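Local structure of YjbQ family protein (Sulfolobus solfataricus, 1VPH) at residues 26-31 and 83-88; 57-62 and 95-100; 77-82 and 129-134. The protein is of unknown function but belongs to the YjbQ (UPF0047) family, forms a trimer and binds a metal ion. All blocks are in the same frame, centred on the assembly; numbering follows the deposited sequence. Where two conformers were deposited one is given.

Overall arrangement
From the N terminus, segment 26-31 enters strand 29-32, an outer strand of this chain's three-stranded antiparallel sheet, and interaction 1 closes a 51-residue loop onto the end of helix 69-83. Interaction 2 starts at the entry to strand 60-65, the other outer strand, and closes 32 residues onto the metal-binding loop and start of helix 98-107. Interaction 3 joins helix 69-83 to strand 127-132, between the two outer strands, over 46 residues. None nests inside another: each pair crosses along the chain. They meet in space as well, with His99 of interaction 2 touching Phe28 and Pro85 of interaction 1, and its NE2 reaching the carbonyl of Leu133 in interaction 3.

Interaction 1. Residues 26-31 and 83-88; sequences RQFELV and TEPSRS
Thr83 OG1 is held by the carbonyl of Ile79, with a weak bond to that of Lys80, which ties this hydroxyl back to its own helix. It lies at the edge of the Phe28 ring, near its plane, 4.5 Å from Phe28 CZ. Pro85 CG meets the same edge more closely, 3.7 Å from Phe28 CZ and 4.0 Å from Phe28 CE1, and the two side chains approach at a slant. Phe28 reaches across because its CG stands opposite the carbonyl carbon (chi1 -71°), which sends the ring out of the strand entry toward the end of the helix.

In fold terms, the segment leading into strand 29-32, an outer strand of the three-stranded antiparallel sheet, is laid against the C-terminal end of helix 69-83. Glu84 leaves the helix with positive phi, and a type I turn from Glu84 to Arg87 follows, closed by Arg87 N to Glu84 O at 3.0 Å; Pro85 is its second residue. The turn is also braced by a salt bridge: Arg87 NH1 meets Glu84 OE2 at 3.0 Å on the syn side but tilted 28° out of the carboxylate plane, while the oxygen lies in the guanidinium plane. Arg87 has a second charged partner in Glu81 of the second subunit. At the other segment, Glu29 turns its carboxylate back along the chain, where Glu29 OE1 takes the N-H of Arg26 at 3.0 Å and also that of Ala25. The ring of His99, its plane at about 40° to that of Phe28, meets Phe28 as well.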
loop_
_atom_site.group_PDB
_atom_site.type_symbol
_atom_site.label_atom_id
_atom_site.label_comp_id
_atom_site.label_asym_id
_atom_site.label_seq_id
_atom_site.Cartn_x
_atom_site.Cartn_y
_atom_site.Cartn_z
ATOM N N ARG C 26 9.469 -16.411 16.158
ATOM C CA ARG C 26 10.586 -15.490 16.361
ATOM C C ARG C 26 10.111 -14.045 16.408
ATOM O O ARG C 26 9.022 -13.747 15.932
ATOM C CB ARG C 26 11.608 -15.593 15.219
ATOM C CG ARG C 26 12.678 -16.647 15.451
ATOM C CD ARG C 26 12.123 -18.033 15.333
ATOM N N GLN C 27 10.967 -13.153 16.928
ATOM C CA GLN C 27 10.645 -11.717 17.005
ATOM C C GLN C 27 10.370 -11.144 15.625
ATOM O O GLN C 27 9.353 -10.484 15.439
ATOM C CB GLN C 27 11.743 -10.864 17.690
ATOM C CG GLN C 27 11.392 -9.359 17.712
ATOM C CD GLN C 27 12.392 -8.457 18.470
ATOM O OE1 GLN C 27 13.594 -8.421 18.170
ATOM N NE2 GLN C 27 11.875 -7.698 19.427
ATOM N N PHE C 28 11.294 -11.390 14.681
ATOM C CA PHE C 28 11.157 -11.040 13.270
ATOM C C PHE C 28 11.002 -12.318 12.418
ATOM O O PHE C 28 11.821 -13.241 12.496
ATOM C CB PHE C 28 12.381 -10.303 12.743
ATOM C CG PHE C 28 12.534 -8.895 13.268
ATOM C CD1 PHE C 28 13.169 -8.663 14.474
ATOM C CD2 PHE C 28 12.056 -7.823 12.569
ATOM C CE1 PHE C 28 13.317 -7.378 14.961
ATOM C CE2 PHE C 28 12.203 -6.531 13.059
ATOM C CZ PHE C 28 12.835 -6.318 14.239
ATOM N N GLU C 29 9.962 -12.376 11.605
ATOM C CA GLU C 29 9.694 -13.571 10.841
ATOM C C GLU C 29 8.858 -13.225 9.615
ATOM O O GLU C 29 8.027 -12.309 9.661
ATOM C CB GLU C 29 8.956 -14.528 11.747
ATOM C CG GLU C 29 8.837 -15.934 11.256
ATOM C CD GLU C 29 8.110 -16.814 12.287
ATOM O OE1 GLU C 29 8.734 -17.118 13.311
ATOM O OE2 GLU C 29 6.923 -17.187 12.101
ATOM N N LEU C 30 9.143 -13.899 8.505
ATOM C CA LEU C 30 8.272 -13.833 7.322
ATOM C C LEU C 30 7.616 -15.181 7.196
ATOM O O LEU C 30 8.308 -16.201 7.263
ATOM C CB LEU C 30 9.108 -13.593 6.067
ATOM C CG LEU C 30 9.634 -12.211 5.758
ATOM C CD1 LEU C 30 10.485 -12.297 4.485
ATOM C CD2 LEU C 30 8.514 -11.223 5.580
ATOM N N VAL C 31 6.298 -15.202 7.026
ATOM C CA VAL C 31 5.574 -16.474 6.857
ATOM C C VAL C 31 4.831 -16.449 5.543
ATOM O O VAL C 31 3.998 -15.569 5.320
ATOM C CB VAL C 31 4.619 -16.709 8.037
ATOM C CG1 VAL C 31 3.870 -17.999 7.834
ATOM C CG2 VAL C 31 5.475 -16.764 9.351
ATOM N N THR C 83 14.039 0.085 11.426
ATOM C CA THR C 83 13.136 0.337 12.555
ATOM C C THR C 83 13.867 0.525 13.888
ATOM O O THR C 83 13.277 1.059 14.830
ATOM C CB THR C 83 12.121 -0.804 12.742
ATOM O OG1 THR C 83 12.821 -2.015 13.046
ATOM C CG2 THR C 83 11.233 -0.986 11.525
ATOM N N GLU C 84 15.108 0.023 13.974
ATOM C CA GLU C 84 15.974 0.202 15.152
ATOM C C GLU C 84 15.423 -0.372 16.466
ATOM O O GLU C 84 15.065 0.384 17.393
ATOM C CB GLU C 84 16.296 1.661 15.327
ATOM C CG GLU C 84 16.925 2.237 14.116
ATOM C CD GLU C 84 17.485 3.601 14.360
ATOM O OE1 GLU C 84 18.592 3.682 14.966
ATOM O OE2 GLU C 84 16.820 4.590 13.977
ATOM N N PRO C 85 15.332 -1.714 16.571
ATOM C CA PRO C 85 14.793 -2.252 17.798
ATOM C C PRO C 85 15.496 -1.787 19.067
ATOM O O PRO C 85 14.831 -1.706 20.079
ATOM C CB PRO C 85 14.895 -3.755 17.594
ATOM C CG PRO C 85 14.832 -3.885 16.116
ATOM C CD PRO C 85 15.607 -2.779 15.603
ATOM N N SER C 86 16.769 -1.423 19.006
ATOM C CA SER C 86 17.517 -1.047 20.202
ATOM C C SER C 86 17.410 0.435 20.565
ATOM O O SER C 86 17.905 0.857 21.612
ATOM C CB SER C 86 19.009 -1.301 19.995
ATOM O OG SER C 86 19.632 -0.116 19.475
ATOM N N ARG C 87 16.771 1.232 19.709
ATOM C CA ARG C 87 16.660 2.686 19.940
ATOM C C ARG C 87 15.621 3.071 21.027
ATOM O O ARG C 87 14.584 2.464 21.154
ATOM C CB ARG C 87 16.329 3.394 18.622
ATOM C CG ARG C 87 16.115 4.891 18.699
ATOM C CD ARG C 87 16.246 5.501 17.336
ATOM N NE ARG C 87 15.986 6.921 17.404
ATOM C CZ ARG C 87 15.958 7.727 16.333
ATOM N NH1 ARG C 87 16.206 7.238 15.162
ATOM N NH2 ARG C 87 15.703 9.016 16.465
ATOM N N SER C 88 15.908 4.133 21.767
ATOM C CA SER C 88 15.042 4.604 22.828
ATOM C C SER C 88 13.915 5.418 22.240
ATOM O O SER C 88 13.763 6.589 22.559
ATOM C CB SER C 88 15.799 5.495 23.817
ATOM O OG SER C 88 16.760 4.774 24.567
#

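Interaction 2. Residues 57-62 and 95-100; sequences HSTAAI and DDNAHA. With K (potassium ion), chain K; PO4 (phosphate ion), chain L.
Where strand 60-65 begins, the backbone of Thr59 passes the first turn of helix 98-107, with Thr59 CA 4.8 Å from Ala100 CA. Thr59 makes the contact with carbon: its CB rests 3.7 Å from Ala100 CB, while its methyl CG2 lies over the amide face of Asn97 at the nitrogen end, 3.7 Å from Asn97 ND2. With OG1 between backbone N and carbonyl carbon (chi1 64°), the hydroxyl faces the phosphate, Thr59 OG1 binding PO4 O4 at 2.8 Å and Thr59 N joining it. Ser58 grips PO4 O2 twice, through a nearly straight N-H bond (164°) and Ser58 OG at 2.7 Å. His57 ND1 donates to PO4 O3 at 3.0 Å, in the ring plane; an alanine here would remove the imidazole and would probably leave the phosphate less firmly held and the His141 N-H without its acceptor. Arg137 and Arg140 also hydrogen-bond the phosphate.

Potassium is held by Asn97 OD1 at 2.3 Å and Asp95 OD2 at 2.4 Å, with His91, His101 and a water also binding; Asn97 ND2 is tied to Asp134. The phosphate probably came from the crystallisation liquor, but the many donors around it, near a bound cation, are consistent with a pocket for an anion.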
loop_
_atom_site.group_PDB
_atom_site.type_symbol
_atom_site.label_atom_id
_atom_site.label_comp_id
_atom_site.label_asym_id
_atom_site.label_seq_id
_atom_site.Cartn_x
_atom_site.Cartn_y
_atom_site.Cartn_z
ATOM N N HIS C 57 -3.528 -5.767 12.865
ATOM C CA HIS C 57 -2.484 -5.820 13.866
ATOM C C HIS C 57 -1.632 -4.608 13.579
ATOM O O HIS C 57 -1.479 -4.228 12.425
ATOM C CB HIS C 57 -1.619 -7.076 13.668
ATOM C CG HIS C 57 -2.307 -8.377 13.925
ATOM N ND1 HIS C 57 -2.738 -8.754 15.173
ATOM C CD2 HIS C 57 -2.569 -9.424 13.101
ATOM C CE1 HIS C 57 -3.259 -9.967 15.107
ATOM N NE2 HIS C 57 -3.158 -10.401 13.863
ATOM N N SER C 58 -1.086 -3.979 14.610
ATOM C CA SER C 58 -0.270 -2.805 14.400
ATOM C C SER C 58 1.243 -3.110 14.457
ATOM O O SER C 58 2.058 -2.188 14.222
ATOM C CB SER C 58 -0.670 -1.772 15.445
ATOM O OG SER C 58 -0.232 -2.217 16.727
ATOM N N THR C 59 1.625 -4.366 14.699
ATOM C CA THR C 59 3.042 -4.747 14.763
ATOM C C THR C 59 3.372 -5.916 13.816
ATOM O O THR C 59 4.403 -6.581 13.922
ATOM C CB THR C 59 3.421 -5.075 16.216
ATOM O OG1 THR C 59 2.691 -6.198 16.659
ATOM C CG2 THR C 59 3.163 -3.875 17.101
ATOM N N ALA C 60 2.470 -6.118 12.870
ATOM C CA ALA C 60 2.671 -6.987 11.751
ATOM C C ALA C 60 2.227 -6.303 10.455
ATOM O O ALA C 60 1.548 -5.252 10.458
ATOM C CB ALA C 60 1.926 -8.310 11.952
ATOM N N ALA C 61 2.653 -6.875 9.331
ATOM C CA ALA C 61 2.334 -6.305 8.030
ATOM C C ALA C 61 2.127 -7.410 7.004
ATOM O O ALA C 61 2.368 -8.584 7.280
ATOM C CB ALA C 61 3.442 -5.330 7.556
ATOM N N ILE C 62 1.703 -7.005 5.801
ATOM C CA ILE C 62 1.550 -7.937 4.653
ATOM C C ILE C 62 2.378 -7.398 3.535
ATOM O O ILE C 62 2.263 -6.205 3.243
ATOM C CB ILE C 62 0.088 -8.033 4.193
ATOM C CG1 ILE C 62 -0.805 -8.695 5.296
ATOM C CG2 ILE C 62 -0.027 -8.835 2.897
ATOM C CD1 ILE C 62 -0.444 -10.215 5.608
ATOM N N ASP C 95 5.903 0.296 26.053
ATOM C CA ASP C 95 6.047 -1.008 25.495
ATOM C C ASP C 95 7.527 -1.140 25.103
ATOM O O ASP C 95 8.331 -0.277 25.417
ATOM C CB ASP C 95 5.138 -1.045 24.315
ATOM C CG ASP C 95 4.470 -2.372 24.133
ATOM O OD1 ASP C 95 4.993 -3.414 24.598
ATOM O OD2 ASP C 95 3.414 -2.346 23.470
ATOM N N ASP C 96 7.928 -2.281 24.591
ATOM C CA ASP C 96 9.238 -2.465 23.987
ATOM C C ASP C 96 9.188 -2.822 22.534
ATOM O O ASP C 96 9.993 -3.642 22.074
ATOM C CB ASP C 96 9.884 -3.684 24.699
ATOM C CG ASP C 96 9.018 -5.018 24.574
ATOM O OD1 ASP C 96 7.982 -5.068 23.855
ATOM O OD2 ASP C 96 9.387 -6.033 25.220
ATOM N N ASN C 97 8.240 -2.269 21.789
ATOM C CA ASN C 97 8.053 -2.719 20.422
ATOM C C ASN C 97 7.810 -1.558 19.448
ATOM O O ASN C 97 7.195 -1.743 18.425
ATOM C CB ASN C 97 6.926 -3.743 20.367
ATOM C CG ASN C 97 5.570 -3.150 20.675
ATOM O OD1 ASN C 97 5.447 -1.988 21.113
ATOM N ND2 ASN C 97 4.540 -3.955 20.502
ATOM N N ALA C 98 8.303 -0.359 19.797
ATOM C CA ALA C 98 8.186 0.807 18.916
ATOM C C ALA C 98 8.648 0.468 17.527
ATOM O O ALA C 98 7.966 0.818 16.582
ATOM C CB ALA C 98 8.948 1.975 19.437
ATOM N N HIS C 99 9.779 -0.226 17.409
ATOM C CA HIS C 99 10.326 -0.580 16.107
ATOM C C HIS C 99 9.294 -1.328 15.266
ATOM O O HIS C 99 9.213 -1.124 14.043
ATOM C CB HIS C 99 11.570 -1.449 16.287
ATOM C CG HIS C 99 11.244 -2.861 16.699
ATOM N ND1 HIS C 99 11.010 -3.216 18.005
ATOM C CD2 HIS C 99 11.006 -3.974 15.957
ATOM C CE1 HIS C 99 10.715 -4.504 18.062
ATOM N NE2 HIS C 99 10.702 -4.988 16.830
ATOM N N ALA C 100 8.527 -2.215 15.909
ATOM C CA ALA C 100 7.555 -3.051 15.216
ATOM C C ALA C 100 6.416 -2.224 14.656
ATOM O O ALA C 100 5.982 -2.421 13.525
ATOM C CB ALA C 100 7.016 -4.131 16.183
HETATM K K K K . 3.292 -1.281 21.317
HETATM P P PO4 L . -0.981 -5.857 17.544
HETATM O O1 PO4 L . -0.351 -6.125 18.849
HETATM O O2 PO4 L . -1.577 -4.450 17.489
HETATM O O3 PO4 L . -2.185 -6.749 17.330
HETATM O O4 PO4 L . -0.080 -6.233 16.394
HETATM O O HOH W 1 1.549 -0.429 21.946
#

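Interaction 3. Residues 77-82 and 129-134; sequences TKIKEF and FLVELD
Ile79 sets its CG1 branch beside the backbone N (chi1 -66°), leaving the methyl CG2 on the far side from that nitrogen, and the two branches reach different partners. This is a helix laid on a sheet: helix 69-83 packs against strand 127-132, the middle strand of the three-stranded antiparallel sheet. Ile79 CG2 lies against both methyls of Leu133, 3.5 Å from Leu133 CD2 and 3.8 Å from Leu133 CD1, with the side chains crossing at about a right angle. The other branch runs out extended (chi2 173°), which carries Ile79 CD1 to within 3.9 Å of Val131 CG1. Thus one isoleucine bridges two residues whose side chains leave the strand and its end on the same side, and all three are buried.

Leu107 of helix 98-107 and Phe106 of the third subunit also lie on Ile79, so this layer continues into the trimer interface. Nearby, Lys78 NZ makes a salt bridge to Glu84 of the third subunit. On the strand's other side, Glu132 curls its carboxylate back to the chain just past the strand; Arg140 is the charged partner of that carboxylate, and Glu132 OE2 accepts the N-H of Asp134 at 2.8 Å, from the anti side and 31° out of the carboxylate plane.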
loop_
_atom_site.group_PDB
_atom_site.type_symbol
_atom_site.label_atom_id
_atom_site.label_comp_id
_atom_site.label_asym_id
_atom_site.label_seq_id
_atom_site.Cartn_x
_atom_site.Cartn_y
_atom_site.Cartn_z
ATOM N N THR C 77 16.438 -8.238 7.707
ATOM C CA THR C 77 17.620 -7.497 8.138
ATOM C C THR C 77 17.438 -6.002 7.857
ATOM O O THR C 77 17.731 -5.169 8.727
ATOM C CB THR C 77 18.837 -8.021 7.451
ATOM O OG1 THR C 77 19.118 -9.334 7.987
ATOM C CG2 THR C 77 20.000 -7.101 7.728
ATOM N N LYS C 78 16.974 -5.679 6.650
ATOM C CA LYS C 78 16.683 -4.292 6.274
ATOM C C LYS C 78 15.567 -3.682 7.173
ATOM O O LYS C 78 15.665 -2.544 7.606
ATOM C CB LYS C 78 16.281 -4.264 4.807
ATOM C CG LYS C 78 15.848 -2.912 4.276
ATOM C CD LYS C 78 16.988 -2.064 3.760
ATOM C CE LYS C 78 17.737 -1.314 4.776
ATOM N NZ LYS C 78 19.212 -1.146 4.313
ATOM N N ILE C 79 14.484 -4.421 7.414
ATOM C CA ILE C 79 13.436 -3.945 8.302
ATOM C C ILE C 79 13.989 -3.648 9.708
ATOM O O ILE C 79 13.756 -2.564 10.295
ATOM C CB ILE C 79 12.286 -4.954 8.350
ATOM C CG1 ILE C 79 11.592 -5.034 6.997
ATOM C CG2 ILE C 79 11.242 -4.539 9.449
ATOM C CD1 ILE C 79 10.559 -6.107 6.891
ATOM N N LYS C 80 14.801 -4.564 10.238
ATOM C CA LYS C 80 15.428 -4.339 11.539
ATOM C C LYS C 80 16.302 -3.093 11.581
ATOM O O LYS C 80 16.239 -2.322 12.536
ATOM C CB LYS C 80 16.290 -5.565 11.922
ATOM C CG LYS C 80 16.511 -5.734 13.409
ATOM C CD LYS C 80 17.232 -7.065 13.711
ATOM N N GLU C 81 17.143 -2.920 10.573
ATOM C CA GLU C 81 18.037 -1.760 10.494
ATOM C C GLU C 81 17.264 -0.452 10.413
ATOM O O GLU C 81 17.655 0.553 11.051
ATOM C CB GLU C 81 18.980 -1.939 9.327
ATOM C CG GLU C 81 19.981 -3.050 9.619
ATOM C CD GLU C 81 20.923 -3.354 8.457
ATOM O OE1 GLU C 81 20.741 -2.732 7.378
ATOM O OE2 GLU C 81 21.863 -4.180 8.651
ATOM N N PHE C 82 16.191 -0.460 9.620
ATOM C CA PHE C 82 15.330 0.680 9.434
ATOM C C PHE C 82 14.514 1.081 10.668
ATOM O O PHE C 82 14.340 2.254 10.923
ATOM C CB PHE C 82 14.372 0.324 8.325
ATOM C CG PHE C 82 13.324 1.349 8.052
ATOM C CD1 PHE C 82 13.649 2.541 7.420
ATOM C CD2 PHE C 82 12.005 1.075 8.345
ATOM C CE1 PHE C 82 12.666 3.461 7.124
ATOM C CE2 PHE C 82 11.033 1.999 8.075
ATOM C CZ PHE C 82 11.373 3.193 7.451
ATOM N N PHE C 129 3.434 -12.658 1.990
ATOM C CA PHE C 129 3.983 -12.924 3.327
ATOM C C PHE C 129 3.334 -12.116 4.423
ATOM O O PHE C 129 3.108 -10.900 4.315
ATOM C CB PHE C 129 5.470 -12.622 3.383
ATOM C CG PHE C 129 6.332 -13.470 2.475
ATOM C CD1 PHE C 129 6.835 -14.686 2.903
ATOM C CD2 PHE C 129 6.679 -12.998 1.244
ATOM C CE1 PHE C 129 7.662 -15.427 2.083
ATOM C CE2 PHE C 129 7.470 -13.739 0.404
ATOM C CZ PHE C 129 7.955 -14.933 0.801
ATOM N N LEU C 130 3.089 -12.781 5.518
ATOM C CA LEU C 130 2.879 -12.128 6.795
ATOM C C LEU C 130 4.225 -11.711 7.331
ATOM O O LEU C 130 5.184 -12.546 7.398
ATOM C CB LEU C 130 2.226 -13.101 7.784
ATOM C CG LEU C 130 2.220 -12.449 9.173
ATOM C CD1 LEU C 130 1.196 -11.324 9.164
ATOM C CD2 LEU C 130 1.921 -13.447 10.266
ATOM N N VAL C 131 4.349 -10.437 7.685
ATOM C CA VAL C 131 5.603 -9.938 8.260
ATOM C C VAL C 131 5.357 -9.781 9.758
ATOM O O VAL C 131 4.496 -9.003 10.168
ATOM C CB VAL C 131 6.066 -8.550 7.654
ATOM C CG1 VAL C 131 7.491 -8.208 8.177
ATOM C CG2 VAL C 131 6.023 -8.503 6.165
ATOM N N GLU C 132 6.062 -10.576 10.568
ATOM C CA GLU C 132 6.008 -10.460 12.006
ATOM C C GLU C 132 7.173 -9.634 12.458
ATOM O O GLU C 132 8.317 -9.900 12.028
ATOM C CB GLU C 132 6.142 -11.840 12.680
ATOM C CG GLU C 132 6.364 -11.761 14.173
ATOM C CD GLU C 132 5.116 -11.221 14.866
ATOM O OE1 GLU C 132 4.247 -12.054 15.150
ATOM O OE2 GLU C 132 4.997 -9.988 15.083
ATOM N N LEU C 133 6.894 -8.612 13.256
ATOM C CA LEU C 133 7.955 -7.739 13.798
ATOM C C LEU C 133 8.022 -7.703 15.299
ATOM O O LEU C 133 8.962 -7.093 15.848
ATOM C CB LEU C 133 7.830 -6.278 13.283
ATOM C CG LEU C 133 7.910 -6.024 11.773
ATOM C CD1 LEU C 133 8.017 -4.539 11.439
ATOM C CD2 LEU C 133 9.086 -6.798 11.134
ATOM N N ASP C 134 7.070 -8.344 15.959
ATOM C CA ASP C 134 6.994 -8.388 17.420
ATOM C C ASP C 134 6.583 -9.789 17.911
ATOM O O ASP C 134 5.773 -9.929 18.823
ATOM C CB ASP C 134 6.016 -7.317 17.934
ATOM C CG ASP C 134 6.130 -7.066 19.446
ATOM O OD1 ASP C 134 7.245 -7.054 19.999
ATOM O OD2 ASP C 134 5.106 -6.829 20.097
#